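Local coordinates for cytidylate kinase-like family protein (Eubacterium ventriosum, PDB 3FDI) that is of unknown function but belongs to the cytidylate kinase-like family of P-loop NTPases and so probably handles nucleotide phosphates, at residues D58-N63 / Y163-W168; I84-F89 / V104-E109. All blocks are in the same frame, centred on the assembly; numbering follows the deposited sequence.

In the fold
Both contacts lie on the same side of the chain's centre in a P-loop kinase-like fold, whose parallel sheet has the strand order 2-3-1-4-5 of nucleoside monophosphate kinases, and their centres are 11 Å apart. Contact 2 places Arg106, which follows strand 101-104, at a bound sulfate that Arg13 also holds; the ion probably came from the crystallisation liquor but may mark a phosphate site. Contact 1 joins helix 60-66 to the end of helix 142-163. The two meet round the Phe87 ring: its CE2 is 3.6 Å from Pro61 CB, its CZ 3.9 Å from Tyr163 CG, and its CD2 4.0 Å from Met62 CG. A second junction brings Cys164 SG within 3.8 Å of Cys107 SG.

Contact 1: residues D58-N63 / Y163-W168; sequences DEKPMN and YCESKW
Pro61 and Tyr163 bring the two backbones together, their CA atoms 4.7 Å apart, where the first turn of helix 60-66 meets the end of helix 142-163 in this P-loop kinase-like fold. Glu59 is the N-cap residue of the shorter helix, and Cys164 is the first residue to leave the longer one. No hydrogen bond links the segments. The nearest approach at the centre is a CA-H...O contact, Pro61 CA to Tyr163 O at 3.3 Å with 135° at the hydrogen; the same carbonyl oxygen lies 3.6 Å from Pro61 CB. Beside it the apolar surfaces close with Pro61 CB 4.0 Å from Tyr163 CB, while Pro61 O approaches the tyrosine ring obliquely, nearest to CD1. These two residues are buried, and helix 81-95 packs against both. Cys164 and Glu165 also meet a second subunit, where Lys154 of that subunit donates to Cys164 O. Toward solvent, the side chains of Lys60 and Glu165 cross at about a right angle. Despite their opposite charges, they form no salt bridge: the lysine bends at chi4 (70°), leaving Lys60 NZ 4.1 Å from Glu165 OE1, and it is the methylene carbon Lys60 CE that comes nearest, at a doubtfully short 2.9 Å.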
ATOM      1  N   ASP B  58     -23.035  -6.546  11.966  1.00 65.36           N
ATOM      2  CA  ASP B  58     -22.152  -5.469  11.494  1.00 65.12           C
ATOM      3  C   ASP B  58     -20.648  -5.763  11.647  1.00 64.17           C
ATOM      4  O   ASP B  58     -19.816  -4.852  11.811  1.00 64.60           O
ATOM      5  CB  ASP B  58     -22.563  -4.149  12.127  1.00 65.21           C
ATOM      6  CG  ASP B  58     -23.984  -3.771  11.762  1.00 67.14           C
ATOM      7  OD1 ASP B  58     -24.529  -4.352  10.781  1.00 68.78           O
ATOM      8  OD2 ASP B  58     -24.562  -2.910  12.467  1.00 70.34           O
ATOM      9  N   GLU B  59     -20.322  -7.053  11.571  1.00 62.89           N
ATOM     10  CA  GLU B  59     -18.954  -7.517  11.529  1.00 62.05           C
ATOM     11  C   GLU B  59     -18.511  -7.467  10.049  1.00 60.45           C
ATOM     12  O   GLU B  59     -19.094  -8.144   9.171  1.00 59.66           O
ATOM     13  CB  GLU B  59     -18.861  -8.914  12.158  1.00 62.90           C
ATOM     14  CG  GLU B  59     -19.108  -8.845  13.696  1.00 65.30           C
ATOM     15  CD  GLU B  59     -19.289 -10.202  14.379  1.00 68.38           C
ATOM     16  OE1 GLU B  59     -18.629 -11.177  13.958  1.00 69.70           O
ATOM     17  OE2 GLU B  59     -20.085 -10.268  15.358  1.00 69.53           O
ATOM     18  N   LYS B  60     -17.511  -6.617   9.795  1.00 58.35           N
ATOM     19  CA  LYS B  60     -17.078  -6.232   8.429  1.00 57.09           C
ATOM     20  C   LYS B  60     -16.803  -7.406   7.454  1.00 54.59           C
ATOM     21  O   LYS B  60     -17.230  -7.362   6.307  1.00 53.80           O
ATOM     22  CB  LYS B  60     -15.849  -5.271   8.510  1.00 57.72           C
ATOM     23  CG  LYS B  60     -16.155  -3.888   9.201  1.00 59.26           C
ATOM     24  CD  LYS B  60     -15.069  -2.810   8.910  1.00 62.31           C
ATOM     25  CE  LYS B  60     -15.651  -1.343   8.901  1.00 64.03           C
ATOM     26  NZ  LYS B  60     -16.087  -0.796  10.227  1.00 66.22           N
ATOM     27  N   PRO B  61     -16.096  -8.453   7.906  1.00 52.72           N
ATOM     28  CA  PRO B  61     -15.763  -9.557   6.991  1.00 51.70           C
ATOM     29  C   PRO B  61     -16.989 -10.309   6.525  1.00 50.97           C
ATOM     30  O   PRO B  61     -17.033 -10.809   5.387  1.00 51.49           O
ATOM     31  CB  PRO B  61     -14.860 -10.488   7.842  1.00 51.64           C
ATOM     32  CG  PRO B  61     -14.400  -9.709   8.985  1.00 51.62           C
ATOM     33  CD  PRO B  61     -15.430  -8.606   9.216  1.00 53.14           C
HETATM   34  N   MSE B  62     -17.988 -10.379   7.395  1.00 49.86           N
HETATM   35  CA  MSE B  62     -19.206 -11.083   7.071  1.00 49.08           C
HETATM   36  C   MSE B  62     -20.085 -10.281   6.131  1.00 47.94           C
HETATM   37  O   MSE B  62     -20.546 -10.817   5.123  1.00 45.98           O
HETATM   38  CB  MSE B  62     -19.964 -11.467   8.334  1.00 49.45           C
HETATM   39  CG  MSE B  62     -19.278 -12.583   9.148  1.00 51.05           C
HETATM   40 SE   MSE B  62     -20.585 -13.219  10.487  1.00 56.69          SE
HETATM   41  CE  MSE B  62     -22.177 -12.889   9.448  1.00 50.42           C
ATOM     42  N   ASN B  63     -20.307  -9.004   6.453  1.00 47.43           N
ATOM     43  CA  ASN B  63     -21.079  -8.122   5.564  1.00 47.38           C
ATOM     44  C   ASN B  63     -20.433  -8.140   4.181  1.00 46.27           C
ATOM     45  O   ASN B  63     -21.079  -8.336   3.166  1.00 45.35           O
ATOM     46  CB  ASN B  63     -21.094  -6.668   6.083  1.00 48.37           C
ATOM     47  CG  ASN B  63     -21.684  -6.543   7.490  1.00 49.90           C
ATOM     48  OD1 ASN B  63     -22.818  -6.939   7.740  1.00 50.46           O
ATOM     49  ND2 ASN B  63     -20.894  -5.984   8.414  1.00 53.32           N
ATOM     50  N   TYR B 163     -10.904  -9.709   3.214  1.00 37.92           N
ATOM     51  CA  TYR B 163     -12.057  -9.678   4.125  1.00 38.57           C
ATOM     52  C   TYR B 163     -12.049  -8.546   5.138  1.00 40.39           C
ATOM     53  O   TYR B 163     -13.113  -8.164   5.638  1.00 41.53           O
ATOM     54  CB  TYR B 163     -12.248 -10.983   4.856  1.00 37.65           C
ATOM     55  CG  TYR B 163     -12.674 -12.087   3.965  1.00 35.82           C
ATOM     56  CD1 TYR B 163     -13.985 -12.171   3.507  1.00 34.90           C
ATOM     57  CD2 TYR B 163     -11.775 -13.072   3.569  1.00 32.84           C
ATOM     58  CE1 TYR B 163     -14.384 -13.213   2.686  1.00 31.16           C
ATOM     59  CE2 TYR B 163     -12.157 -14.096   2.742  1.00 29.21           C
ATOM     60  CZ  TYR B 163     -13.454 -14.163   2.321  1.00 31.28           C
ATOM     61  OH  TYR B 163     -13.801 -15.187   1.500  1.00 34.60           O
ATOM     62  N   CYS B 164     -10.892  -7.977   5.411  1.00 42.44           N
ATOM     63  CA  CYS B 164     -10.766  -6.925   6.397  1.00 44.60           C
ATOM     64  C   CYS B 164     -10.365  -5.646   5.722  1.00 46.17           C
ATOM     65  O   CYS B 164      -9.847  -5.666   4.586  1.00 48.57           O
ATOM     66  CB  CYS B 164      -9.672  -7.286   7.394  1.00 45.60           C
ATOM     67  SG  CYS B 164      -9.722  -8.978   8.070  1.00 48.75           S
ATOM     68  N   GLU B 165     -10.581  -4.538   6.416  1.00 46.22           N
ATOM     69  CA  GLU B 165     -10.119  -3.216   5.974  1.00 46.60           C
ATOM     70  C   GLU B 165      -8.768  -2.874   6.600  1.00 45.13           C
ATOM     71  O   GLU B 165      -7.992  -2.147   6.039  1.00 45.52           O
ATOM     72  CB  GLU B 165     -11.131  -2.154   6.386  1.00 47.78           C
ATOM     73  CG  GLU B 165     -12.521  -2.281   5.663  1.00 52.07           C
ATOM     74  CD  GLU B 165     -13.539  -1.248   6.179  1.00 58.38           C
ATOM     75  OE1 GLU B 165     -13.296  -0.714   7.292  1.00 63.17           O
ATOM     76  OE2 GLU B 165     -14.557  -0.950   5.488  1.00 61.51           O
ATOM     77  N   SER B 166      -8.475  -3.417   7.757  1.00 43.50           N
ATOM     78  CA  SER B 166      -7.124  -3.308   8.336  1.00 43.82           C
ATOM     79  C   SER B 166      -6.114  -4.158   7.508  1.00 43.27           C
ATOM     80  O   SER B 166      -6.492  -5.037   6.724  1.00 42.76           O
ATOM     81  CB  SER B 166      -7.153  -3.840   9.767  1.00 43.10           C
ATOM     82  OG  SER B 166      -7.505  -5.225   9.647  1.00 46.63           O
ATOM     83  N   LYS B 167      -4.830  -3.900   7.719  1.00 42.83           N
ATOM     84  CA  LYS B 167      -3.787  -4.459   6.851  1.00 42.28           C
ATOM     85  C   LYS B 167      -2.989  -5.543   7.552  1.00 40.22           C
ATOM     86  O   LYS B 167      -2.480  -5.356   8.669  1.00 40.71           O
ATOM     87  CB  LYS B 167      -2.833  -3.337   6.394  1.00 42.23           C
ATOM     88  CG  LYS B 167      -3.514  -2.256   5.539  1.00 45.58           C
ATOM     89  CD  LYS B 167      -3.992  -2.772   4.198  1.00 46.15           C
ATOM     90  CE  LYS B 167      -4.916  -1.795   3.458  1.00 47.49           C
ATOM     91  NZ  LYS B 167      -5.557  -2.520   2.270  1.00 48.38           N
ATOM     92  N   TRP B 168      -2.905  -6.682   6.895  1.00 39.31           N
ATOM     93  CA  TRP B 168      -2.113  -7.806   7.364  1.00 38.62           C
ATOM     94  C   TRP B 168      -0.685  -7.357   7.675  1.00 38.58           C
ATOM     95  O   TRP B 168      -0.045  -6.768   6.840  1.00 38.56           O
ATOM     96  CB  TRP B 168      -2.034  -8.856   6.290  1.00 37.63           C
ATOM     97  CG  TRP B 168      -1.308 -10.087   6.708  1.00 36.24           C
ATOM     98  CD1 TRP B 168      -1.817 -11.116   7.420  1.00 36.89           C
ATOM     99  CD2 TRP B 168       0.042 -10.441   6.403  1.00 34.85           C
ATOM    100  NE1 TRP B 168      -0.867 -12.095   7.589  1.00 37.02           N
ATOM    101  CE2 TRP B 168       0.281 -11.703   6.969  1.00 34.57           C
ATOM    102  CE3 TRP B 168       1.072  -9.811   5.702  1.00 40.20           C
ATOM    103  CZ2 TRP B 168       1.498 -12.358   6.860  1.00 37.15           C
ATOM    104  CZ3 TRP B 168       2.295 -10.478   5.562  1.00 37.69           C
ATOM    105  CH2 TRP B 168       2.495 -11.730   6.162  1.00 39.55           C
TER

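Contact 2: residues I84-F89 / V104-E109; sequences IRQFNF and VGRCAE. With SO4 (sulfate ion), chain F.
Arg106 and Gln86 make the one hydrogen bond between the segments: Arg106 NH1 donates to Gln86 OE1 at 2.5 Å with 149° at the hydrogen. The donor sits on a lone pair in the carbonyl plane, and the oxygen lies at the guanidinium edge, although the amide and guanidinium planes are steeply inclined. Gln86 NE2 bonds weakly to Asp41, tying the amide to helix 37-43.

The sulfate is held by hydrogen bonds from the NE and NH2 side of the guanidinium and from the backbone N. Bends at chi2 (-74°) and chi3 (88°) fold the arginine back, so that side chain and backbone reach one sulfate oxygen: O1 accepts from Arg106 NE at 2.5 Å and from Arg106 N at 3.0 Å. Arg106 NH2 adds a bond to sulfate O4 at 2.9 Å. Both 2.5 Å separations are doubtfully short. The type I' turn Gly105-Ala108 presents the backbone donor.

Contacts of the Phe87 ring complete the interface. The backbone oxygen Arg106 O lies at the ring edge, near its plane, 3.6 Å from Phe87 CE1; the apolar pair is Phe87 CE1 and Cys107 CB, 4.0 Å apart. Cys107 SG makes an oblique sulfur-aromatic contact, 5.2 Å from the Phe87 ring centroid.

With an alanine in place of Arg106, Gln86 OE1 would probably lose this donor and the sulfate its bonds from NE and NH2, leaving the backbone N and Arg13 to hold it. Such paired use of one guanidinium, with Gln86 helping to hold its orientation and Arg13 adding a second positive charge, is consistent with a pocket suited to a phosphate-like anion.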
ATOM      1  N   ILE B  84     -17.635 -17.521   5.562  1.00 38.45           N
ATOM      2  CA  ILE B  84     -18.722 -17.155   6.451  1.00 37.67           C
ATOM      3  C   ILE B  84     -18.955 -18.152   7.586  1.00 37.09           C
ATOM      4  O   ILE B  84     -19.232 -17.786   8.741  1.00 36.76           O
ATOM      5  CB  ILE B  84     -20.047 -16.988   5.689  1.00 37.43           C
ATOM      6  CG1 ILE B  84     -20.072 -15.679   4.895  1.00 36.87           C
ATOM      7  CG2 ILE B  84     -21.205 -16.975   6.649  1.00 36.71           C
ATOM      8  CD1 ILE B  84     -21.289 -15.659   3.891  1.00 36.07           C
ATOM      9  N   ARG B  85     -18.884 -19.422   7.246  1.00 37.03           N
ATOM     10  CA  ARG B  85     -19.155 -20.436   8.227  1.00 36.86           C
ATOM     11  C   ARG B  85     -18.062 -20.448   9.266  1.00 35.81           C
ATOM     12  O   ARG B  85     -18.343 -20.630  10.452  1.00 35.81           O
ATOM     13  CB  ARG B  85     -19.288 -21.801   7.572  1.00 37.54           C
ATOM     14  CG  ARG B  85     -20.334 -21.864   6.492  1.00 39.93           C
ATOM     15  CD  ARG B  85     -20.613 -23.292   6.050  1.00 41.07           C
ATOM     16  NE  ARG B  85     -21.822 -23.358   5.229  1.00 44.91           N
ATOM     17  CZ  ARG B  85     -22.719 -24.357   5.242  1.00 49.13           C
ATOM     18  NH1 ARG B  85     -22.581 -25.394   6.059  1.00 50.99           N
ATOM     19  NH2 ARG B  85     -23.796 -24.313   4.450  1.00 50.15           N
ATOM     20  N   GLN B  86     -16.825 -20.227   8.829  1.00 33.82           N
ATOM     21  CA  GLN B  86     -15.733 -20.244   9.738  1.00 33.68           C
ATOM     22  C   GLN B  86     -15.775 -19.014  10.611  1.00 33.90           C
ATOM     23  O   GLN B  86     -15.437 -19.077  11.791  1.00 33.10           O
ATOM     24  CB  GLN B  86     -14.430 -20.286   8.991  1.00 33.97           C
ATOM     25  CG  GLN B  86     -14.334 -21.453   8.072  1.00 35.80           C
ATOM     26  CD  GLN B  86     -12.948 -21.709   7.589  1.00 34.87           C
ATOM     27  OE1 GLN B  86     -12.184 -20.795   7.345  1.00 35.78           O
ATOM     28  NE2 GLN B  86     -12.626 -22.974   7.410  1.00 35.80           N
ATOM     29  N   PHE B  87     -16.127 -17.866  10.022  1.00 34.33           N
ATOM     30  CA  PHE B  87     -16.224 -16.614  10.794  1.00 35.03           C
ATOM     31  C   PHE B  87     -17.298 -16.799  11.850  1.00 34.57           C
ATOM     32  O   PHE B  87     -17.087 -16.514  13.025  1.00 34.56           O
ATOM     33  CB  PHE B  87     -16.603 -15.404   9.932  1.00 35.23           C
ATOM     34  CG  PHE B  87     -15.591 -15.025   8.899  1.00 35.93           C
ATOM     35  CD1 PHE B  87     -14.236 -15.345   9.042  1.00 38.54           C
ATOM     36  CD2 PHE B  87     -15.984 -14.305   7.789  1.00 36.51           C
ATOM     37  CE1 PHE B  87     -13.317 -14.992   8.083  1.00 38.10           C
ATOM     38  CE2 PHE B  87     -15.077 -13.956   6.825  1.00 38.45           C
ATOM     39  CZ  PHE B  87     -13.723 -14.283   6.983  1.00 38.85           C
ATOM     40  N   ASN B  88     -18.417 -17.351  11.420  1.00 34.96           N
ATOM     41  CA  ASN B  88     -19.499 -17.532  12.336  1.00 35.82           C
ATOM     42  C   ASN B  88     -19.189 -18.531  13.472  1.00 36.48           C
ATOM     43  O   ASN B  88     -19.583 -18.273  14.629  1.00 37.27           O
ATOM     44  CB  ASN B  88     -20.734 -17.902  11.599  1.00 35.41           C
ATOM     45  CG  ASN B  88     -21.957 -17.675  12.424  1.00 36.74           C
ATOM     46  OD1 ASN B  88     -22.042 -16.691  13.192  1.00 37.71           O
ATOM     47  ND2 ASN B  88     -22.907 -18.601  12.320  1.00 31.14           N
ATOM     48  N   PHE B  89     -18.479 -19.634  13.160  1.00 36.07           N
ATOM     49  CA  PHE B  89     -17.958 -20.552  14.191  1.00 35.59           C
ATOM     50  C   PHE B  89     -17.192 -19.790  15.236  1.00 36.10           C
ATOM     51  O   PHE B  89     -17.390 -19.982  16.412  1.00 37.33           O
ATOM     52  CB  PHE B  89     -17.059 -21.650  13.588  1.00 36.43           C
ATOM     53  CG  PHE B  89     -16.438 -22.595  14.608  1.00 32.73           C
ATOM     54  CD1 PHE B  89     -17.021 -23.816  14.892  1.00 37.68           C
ATOM     55  CD2 PHE B  89     -15.248 -22.285  15.215  1.00 34.04           C
ATOM     56  CE1 PHE B  89     -16.442 -24.690  15.838  1.00 36.92           C
ATOM     57  CE2 PHE B  89     -14.669 -23.135  16.139  1.00 36.25           C
ATOM     58  CZ  PHE B  89     -15.261 -24.319  16.458  1.00 36.62           C
ATOM     59  N   VAL B 104      -5.450 -19.212  15.128  1.00 34.55           N
ATOM     60  CA  VAL B 104      -4.431 -18.746  14.216  1.00 34.42           C
ATOM     61  C   VAL B 104      -5.124 -18.321  12.936  1.00 33.99           C
ATOM     62  O   VAL B 104      -5.935 -19.078  12.383  1.00 33.82           O
ATOM     63  CB  VAL B 104      -3.445 -19.879  13.904  1.00 34.83           C
ATOM     64  CG1 VAL B 104      -2.484 -19.456  12.797  1.00 33.40           C
ATOM     65  CG2 VAL B 104      -2.676 -20.288  15.196  1.00 33.45           C
ATOM     66  N   GLY B 105      -4.819 -17.122  12.463  1.00 33.41           N
ATOM     67  CA  GLY B 105      -5.273 -16.686  11.179  1.00 33.79           C
ATOM     68  C   GLY B 105      -6.760 -16.491  11.172  1.00 34.70           C
ATOM     69  O   GLY B 105      -7.339 -16.113  12.205  1.00 32.29           O
ATOM     70  N   ARG B 106      -7.364 -16.726  10.001  1.00 34.68           N
ATOM     71  CA  ARG B 106      -8.815 -16.710   9.825  1.00 35.95           C
ATOM     72  C   ARG B 106      -9.504 -15.375  10.144  1.00 36.62           C
ATOM     73  O   ARG B 106     -10.690 -15.335  10.497  1.00 38.13           O
ATOM     74  CB  ARG B 106      -9.443 -17.845  10.651  1.00 36.78           C
ATOM     75  CG  ARG B 106      -8.898 -19.287  10.317  1.00 39.54           C
ATOM     76  CD  ARG B 106      -9.442 -19.818   8.980  1.00 41.52           C
ATOM     77  NE  ARG B 106      -8.611 -19.428   7.871  1.00 43.12           N
ATOM     78  CZ  ARG B 106      -8.884 -19.630   6.583  1.00 47.40           C
ATOM     79  NH1 ARG B 106     -10.006 -20.238   6.206  1.00 51.59           N
ATOM     80  NH2 ARG B 106      -8.014 -19.222   5.656  1.00 48.69           N
ATOM     81  N   CYS B 107      -8.776 -14.278  10.004  1.00 37.34           N
ATOM     82  CA  CYS B 107      -9.267 -12.949  10.264  1.00 37.28           C
ATOM     83  C   CYS B 107      -9.764 -12.793  11.688  1.00 37.44           C
ATOM     84  O   CYS B 107     -10.614 -11.941  11.953  1.00 36.83           O
ATOM     85  CB  CYS B 107     -10.376 -12.608   9.278  1.00 37.95           C
ATOM     86  SG  CYS B 107      -9.793 -12.706   7.551  1.00 41.39           S
ATOM     87  N   ALA B 108      -9.252 -13.599  12.614  1.00 37.37           N
ATOM     88  CA  ALA B 108      -9.914 -13.657  13.919  1.00 37.85           C
ATOM     89  C   ALA B 108      -9.847 -12.327  14.664  1.00 38.68           C
ATOM     90  O   ALA B 108     -10.809 -11.978  15.338  1.00 38.94           O
ATOM     91  CB  ALA B 108      -9.419 -14.814  14.772  1.00 36.29           C
ATOM     92  N   GLU B 109      -8.742 -11.574  14.561  1.00 38.82           N
ATOM     93  CA  GLU B 109      -8.649 -10.308  15.282  1.00 39.36           C
ATOM     94  C   GLU B 109      -9.720  -9.325  14.780  1.00 40.37           C
ATOM     95  O   GLU B 109     -10.240  -8.536  15.570  1.00 40.85           O
ATOM     96  CB  GLU B 109      -7.250  -9.679  15.215  1.00 39.69           C
ATOM     97  CG  GLU B 109      -6.941  -8.793  14.016  1.00 36.78           C
ATOM     98  CD  GLU B 109      -7.019  -9.486  12.677  1.00 40.10           C
ATOM     99  OE1 GLU B 109      -7.023 -10.786  12.553  1.00 41.21           O
ATOM    100  OE2 GLU B 109      -7.124  -8.715  11.690  1.00 41.16           O
TER
HETATM  101  S   SO4 F2005      -4.905 -18.992   7.579  1.00 52.28           S
HETATM  102  O1  SO4 F2005      -6.171 -18.856   8.283  1.00 51.02           O
HETATM  103  O2  SO4 F2005      -4.280 -17.668   7.680  1.00 51.58           O
HETATM  104  O3  SO4 F2005      -4.097 -20.051   8.159  1.00 49.16           O
HETATM  105  O4  SO4 F2005      -5.201 -19.380   6.177  1.00 55.59           O